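Local coordinates for protein glutamine synthetase (Helicobacter pylori, PDB 5ZLI) that belongs to the glutamine synthetase family, as a type I beta enzyme that assembles from twelve chains, each with a beta-grasp domain and a catalytic domain, at residues L318-T322 / L379-I384; M433-K437 / I451-Q455. All blocks are in the same frame, centred on the assembly; numbering follows the deposited sequence.

Interaction 1: residues L318-T322 / L379-I384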
loop_
_atom_site.group_PDB
_atom_site.type_symbol
_atom_site.label_atom_id
_atom_site.label_comp_id
_atom_site.label_asym_id
_atom_site.label_seq_id
_atom_site.Cartn_x
_atom_site.Cartn_y
_atom_site.Cartn_z
ATOM N N LEU B 318 57.495 7.166 6.752
ATOM C CA LEU B 318 56.832 8.193 5.951
ATOM C C LEU B 318 55.374 7.856 5.650
ATOM O O LEU B 318 54.556 8.767 5.446
ATOM C CB LEU B 318 57.607 8.425 4.655
ATOM C CG LEU B 318 57.277 9.691 3.834
ATOM C CD1 LEU B 318 57.485 10.890 4.648
ATOM C CD2 LEU B 318 58.157 9.816 2.588
ATOM N N ALA B 319 55.019 6.568 5.639
ATOM C CA ALA B 319 53.641 6.190 5.341
ATOM C C ALA B 319 52.661 6.849 6.296
ATOM O O ALA B 319 51.537 7.143 5.904
ATOM C CB ALA B 319 53.485 4.674 5.404
ATOM N N ALA B 320 53.090 7.128 7.532
ATOM C CA ALA B 320 52.273 7.820 8.529
ATOM C C ALA B 320 51.826 9.226 8.101
ATOM O O ALA B 320 50.849 9.750 8.649
ATOM C CB ALA B 320 53.032 7.875 9.852
ATOM N N PHE B 321 52.524 9.879 7.178
ATOM C CA PHE B 321 51.999 11.159 6.745
ATOM C C PHE B 321 51.363 11.110 5.377
ATOM O O PHE B 321 50.469 11.926 5.099
ATOM C CB PHE B 321 53.093 12.220 6.731
ATOM C CG PHE B 321 53.764 12.399 8.044
ATOM C CD1 PHE B 321 53.185 13.180 9.018
ATOM C CD2 PHE B 321 54.993 11.815 8.295
ATOM C CE1 PHE B 321 53.806 13.365 10.244
ATOM C CE2 PHE B 321 55.627 11.995 9.522
ATOM C CZ PHE B 321 55.037 12.779 10.489
ATOM N N THR B 322 51.809 10.173 4.524
ATOM C CA THR B 322 51.290 10.033 3.169
ATOM C C THR B 322 50.117 9.079 3.082
ATOM O O THR B 322 49.344 9.155 2.117
ATOM C CB THR B 322 52.375 9.529 2.211
ATOM O OG1 THR B 322 52.970 8.347 2.747
ATOM C CG2 THR B 322 53.427 10.588 2.028
ATOM N N LEU B 379 51.627 18.225 5.161
ATOM C CA LEU B 379 52.476 17.313 5.914
ATOM C C LEU B 379 53.090 16.279 4.984
ATOM O O LEU B 379 54.306 16.075 5.000
ATOM C CB LEU B 379 51.658 16.639 7.031
ATOM C CG LEU B 379 50.910 17.499 8.093
ATOM C CD1 LEU B 379 50.370 16.637 9.206
ATOM C CD2 LEU B 379 51.751 18.611 8.703
ATOM N N ALA B 380 52.283 15.698 4.092
ATOM C CA ALA B 380 52.801 14.718 3.139
ATOM C C ALA B 380 53.957 15.306 2.318
ATOM O O ALA B 380 55.068 14.745 2.283
ATOM C CB ALA B 380 51.683 14.215 2.219
ATOM N N PHE B 381 53.719 16.435 1.643
ATOM C CA PHE B 381 54.778 17.013 0.820
ATOM C C PHE B 381 55.978 17.392 1.673
ATOM O O PHE B 381 57.122 17.026 1.357
ATOM C CB PHE B 381 54.260 18.225 0.057
ATOM C CG PHE B 381 53.179 17.902 -0.902
ATOM C CD1 PHE B 381 52.961 16.597 -1.303
ATOM C CD2 PHE B 381 52.364 18.893 -1.393
ATOM C CE1 PHE B 381 51.974 16.302 -2.177
ATOM C CE2 PHE B 381 51.364 18.597 -2.271
ATOM C CZ PHE B 381 51.172 17.301 -2.664
ATOM N N ALA B 382 55.729 18.106 2.778
ATOM C CA ALA B 382 56.802 18.467 3.694
ATOM C C ALA B 382 57.636 17.253 4.058
ATOM O O ALA B 382 58.863 17.290 3.987
ATOM C CB ALA B 382 56.232 19.125 4.942
ATOM N N ALA B 383 56.989 16.180 4.503
ATOM C CA ALA B 383 57.726 14.976 4.906
ATOM C C ALA B 383 58.450 14.289 3.732
ATOM O O ALA B 383 59.580 13.818 3.877
ATOM C CB ALA B 383 56.774 14.011 5.613
ATOM N N ILE B 384 57.816 14.192 2.570
ATOM C CA ILE B 384 58.511 13.606 1.427
ATOM C C ILE B 384 59.792 14.365 1.133
ATOM O O ILE B 384 60.840 13.754 0.862
ATOM C CB ILE B 384 57.579 13.538 0.211
ATOM C CG1 ILE B 384 56.694 12.300 0.359
ATOM C CG2 ILE B 384 58.364 13.544 -1.072
ATOM C CD1 ILE B 384 55.414 12.371 -0.400
#
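Leu318 and Ile384 meet with their side chains at about a right angle, CD2 of Leu318 lying 3.6 Å from CG1 of Ile384. The other branch of Leu318 serves a different neighbour: CD1 rests on the CB of Ala383. A chi1 of -166° swings CG toward helix 377-393, and the fork beyond it lays CD1 on Ala383 and CD2 on Ile384, two successive residues of the partner helix. Thr322 also meets Ile384 crosswise, through its methyl: CG2 is 3.6 Å from CD1 of Ile384 and 4.0 Å from CB of Ala380. This beta-branched residue thus gives its apolar arm to the interface and keeps OG1 on its own helix's side. Phe321 leans its ring obliquely against two small groups, with CD2 3.9 Å from the CB of Ala383 and CD1 4.3 Å from the CB of Leu379. The alanines suit their places because a lone methyl lets the backbones come near, and the CA atoms of Thr322 and Ala380 are 4.9 Å apart. The Phe321 ring also meets the ring of Tyr454, their planes at about 35°, and that of Phe446 edge-to-face. The segment axes approach to 8.6 Å at 151°, so the helices run roughly antiparallel. This is buried apolar helix-helix packing, joining helices 315-322 and 377-393 inside the glutamine synthetase catalytic domain.

Interaction 2: residues M433-K437 / I451-Q455; sequences MLADK and IQAYQ
Ile451 opens the contact by sending its two arms to different parts of 433-437. Its CG2, trans to the backbone N because chi1 is -73°, is 3.6 Å from CE of Met433 and 3.8 Å from CD2 of Leu434; its longer arm ends at CD1, 4.1 Å from CB of Lys437. A branched aliphatic residue fits here, since its two arms can touch three neighbours. The flexible thioether of Met433 bends at chi3 (71°) to bring its terminal methyl to Ile451, while the side chains of Leu434 and Ile451 lie alongside each other, pointing opposite ways. The next residue, Gln452, is bent at chi2, and its NE2 lies 4.0 Å from CD2 of Leu434. Near it ends the extended chain of Lys437, whose ammonium also makes a long, weak ion pair with Glu448; long polar side chains suit this partly exposed border. Tyr454 turns its ring to helix 315-322, its hydroxyl probably hydrogen-bonded to Ala320 O. Gln455 closes the series with its aliphatic portion: CG is 3.6 Å from CD1 of Leu434, the two side chains crossing at about a right angle. Apolar at Ile451 and more polar at Gln452 and Lys437, with Gln455 offering its aliphatic CG, the contact is amphipathic helix packing in the catalytic domain, where the end of helix 426-434 and the following turn pack on helix 448-466.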
loop_
_atom_site.group_PDB
_atom_site.type_symbol
_atom_site.label_atom_id
_atom_site.label_comp_id
_atom_site.label_asym_id
_atom_site.label_seq_id
_atom_site.Cartn_x
_atom_site.Cartn_y
_atom_site.Cartn_z
ATOM N N MET B 433 57.326 5.353 12.191
ATOM C CA MET B 433 57.677 6.765 12.205
ATOM C C MET B 433 58.270 7.175 13.536
ATOM O O MET B 433 59.285 7.876 13.590
ATOM C CB MET B 433 56.486 7.649 11.916
ATOM C CG MET B 433 56.943 9.095 11.897
ATOM S SD MET B 433 55.698 10.297 12.349
ATOM C CE MET B 433 55.534 9.990 14.097
ATOM N N LEU B 434 57.620 6.776 14.626
ATOM C CA LEU B 434 58.062 7.216 15.939
ATOM C C LEU B 434 59.439 6.679 16.270
ATOM O O LEU B 434 60.171 7.312 17.032
ATOM C CB LEU B 434 57.057 6.767 16.989
ATOM C CG LEU B 434 55.755 7.541 16.960
ATOM C CD1 LEU B 434 54.733 6.940 17.929
ATOM C CD2 LEU B 434 56.076 8.958 17.344
ATOM N N ALA B 435 59.822 5.549 15.693
ATOM C CA ALA B 435 61.145 4.979 15.896
ATOM C C ALA B 435 62.167 5.494 14.891
ATOM O O ALA B 435 63.319 5.056 14.908
ATOM C CB ALA B 435 61.078 3.463 15.841
ATOM N N ASP B 436 61.776 6.413 14.024
ATOM C CA ASP B 436 62.640 7.030 13.020
ATOM C C ASP B 436 62.055 8.401 12.726
ATOM O O ASP B 436 61.305 8.604 11.768
ATOM C CB ASP B 436 62.722 6.243 11.720
ATOM C CG ASP B 436 63.836 6.724 10.862
ATOM O OD1 ASP B 436 63.956 6.250 9.709
ATOM O OD2 ASP B 436 64.518 7.673 11.316
ATOM N N LYS B 437 62.383 9.358 13.569
ATOM C CA LYS B 437 61.760 10.649 13.460
ATOM C C LYS B 437 62.776 11.742 13.248
ATOM O O LYS B 437 62.388 12.908 13.100
ATOM C CB LYS B 437 60.919 10.898 14.720
ATOM C CG LYS B 437 61.455 10.162 15.948
ATOM C CD LYS B 437 60.559 10.352 17.172
ATOM C CE LYS B 437 61.149 9.702 18.430
ATOM N NZ LYS B 437 60.196 9.662 19.594
ATOM N N ILE B 451 54.857 16.129 16.551
ATOM C CA ILE B 451 54.882 14.692 16.259
ATOM C C ILE B 451 54.085 13.929 17.291
ATOM O O ILE B 451 53.387 12.961 16.978
ATOM C CB ILE B 451 56.322 14.147 16.211
ATOM C CG1 ILE B 451 57.078 14.585 14.948
ATOM C CG2 ILE B 451 56.340 12.619 16.389
ATOM C CD1 ILE B 451 58.600 14.312 15.023
ATOM N N GLN B 452 54.201 14.325 18.546
ATOM C CA GLN B 452 53.450 13.632 19.574
ATOM C C GLN B 452 51.977 13.968 19.443
ATOM O O GLN B 452 51.123 13.084 19.570
ATOM C CB GLN B 452 54.037 14.017 20.933
ATOM C CG GLN B 452 55.492 13.537 21.082
ATOM C CD GLN B 452 55.607 12.021 21.280
ATOM O OE1 GLN B 452 54.880 11.449 22.098
ATOM N NE2 GLN B 452 56.508 11.372 20.539
ATOM N N ALA B 453 51.665 15.205 19.064
ATOM C CA ALA B 453 50.278 15.530 18.769
ATOM C C ALA B 453 49.782 14.702 17.585
ATOM O O ALA B 453 48.754 14.033 17.672
ATOM C CB ALA B 453 50.137 17.032 18.490
ATOM N N TYR B 454 50.555 14.650 16.505
ATOM C CA TYR B 454 50.101 13.909 15.343
ATOM C C TYR B 454 49.929 12.447 15.688
ATOM O O TYR B 454 48.996 11.805 15.219
ATOM C CB TYR B 454 51.088 14.081 14.195
ATOM C CG TYR B 454 50.662 13.431 12.884
ATOM C CD1 TYR B 454 49.918 14.149 11.961
ATOM C CD2 TYR B 454 51.032 12.127 12.558
ATOM C CE1 TYR B 454 49.538 13.600 10.762
ATOM C CE2 TYR B 454 50.647 11.554 11.346
ATOM C CZ TYR B 454 49.896 12.308 10.450
ATOM O OH TYR B 454 49.480 11.807 9.232
ATOM N N GLN B 455 50.828 11.904 16.500
ATOM C CA GLN B 455 50.714 10.516 16.925
ATOM C C GLN B 455 49.458 10.315 17.761
ATOM O O GLN B 455 48.693 9.380 17.538
ATOM C CB GLN B 455 51.970 10.111 17.704
ATOM C CG GLN B 455 51.793 8.883 18.608
ATOM C CD GLN B 455 51.489 9.253 20.060
ATOM O OE1 GLN B 455 51.702 10.398 20.498
ATOM N NE2 GLN B 455 50.970 8.279 20.813
#

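In the fold
Both contacts lie in the catalytic domain, their centres about 12 Å apart, but at different depths. Interaction 1 is wholly buried, about 9 Å from the chain centre, and relies on aliphatic, aromatic and alanine groups between two helices. Interaction 2, about 19 Å from that centre, is only partly buried; its methionine, leucine and isoleucine cluster gives way to lysine and glutamine chains that suit a border with solvent. No helix is common to the two, yet they touch: the Phe321 ring packs on Met433, and Tyr454 reaches Leu379 as well as helix 315-322. The two pairs of helices are joined through these touching residues into one packed cluster that runs from the core toward the surface.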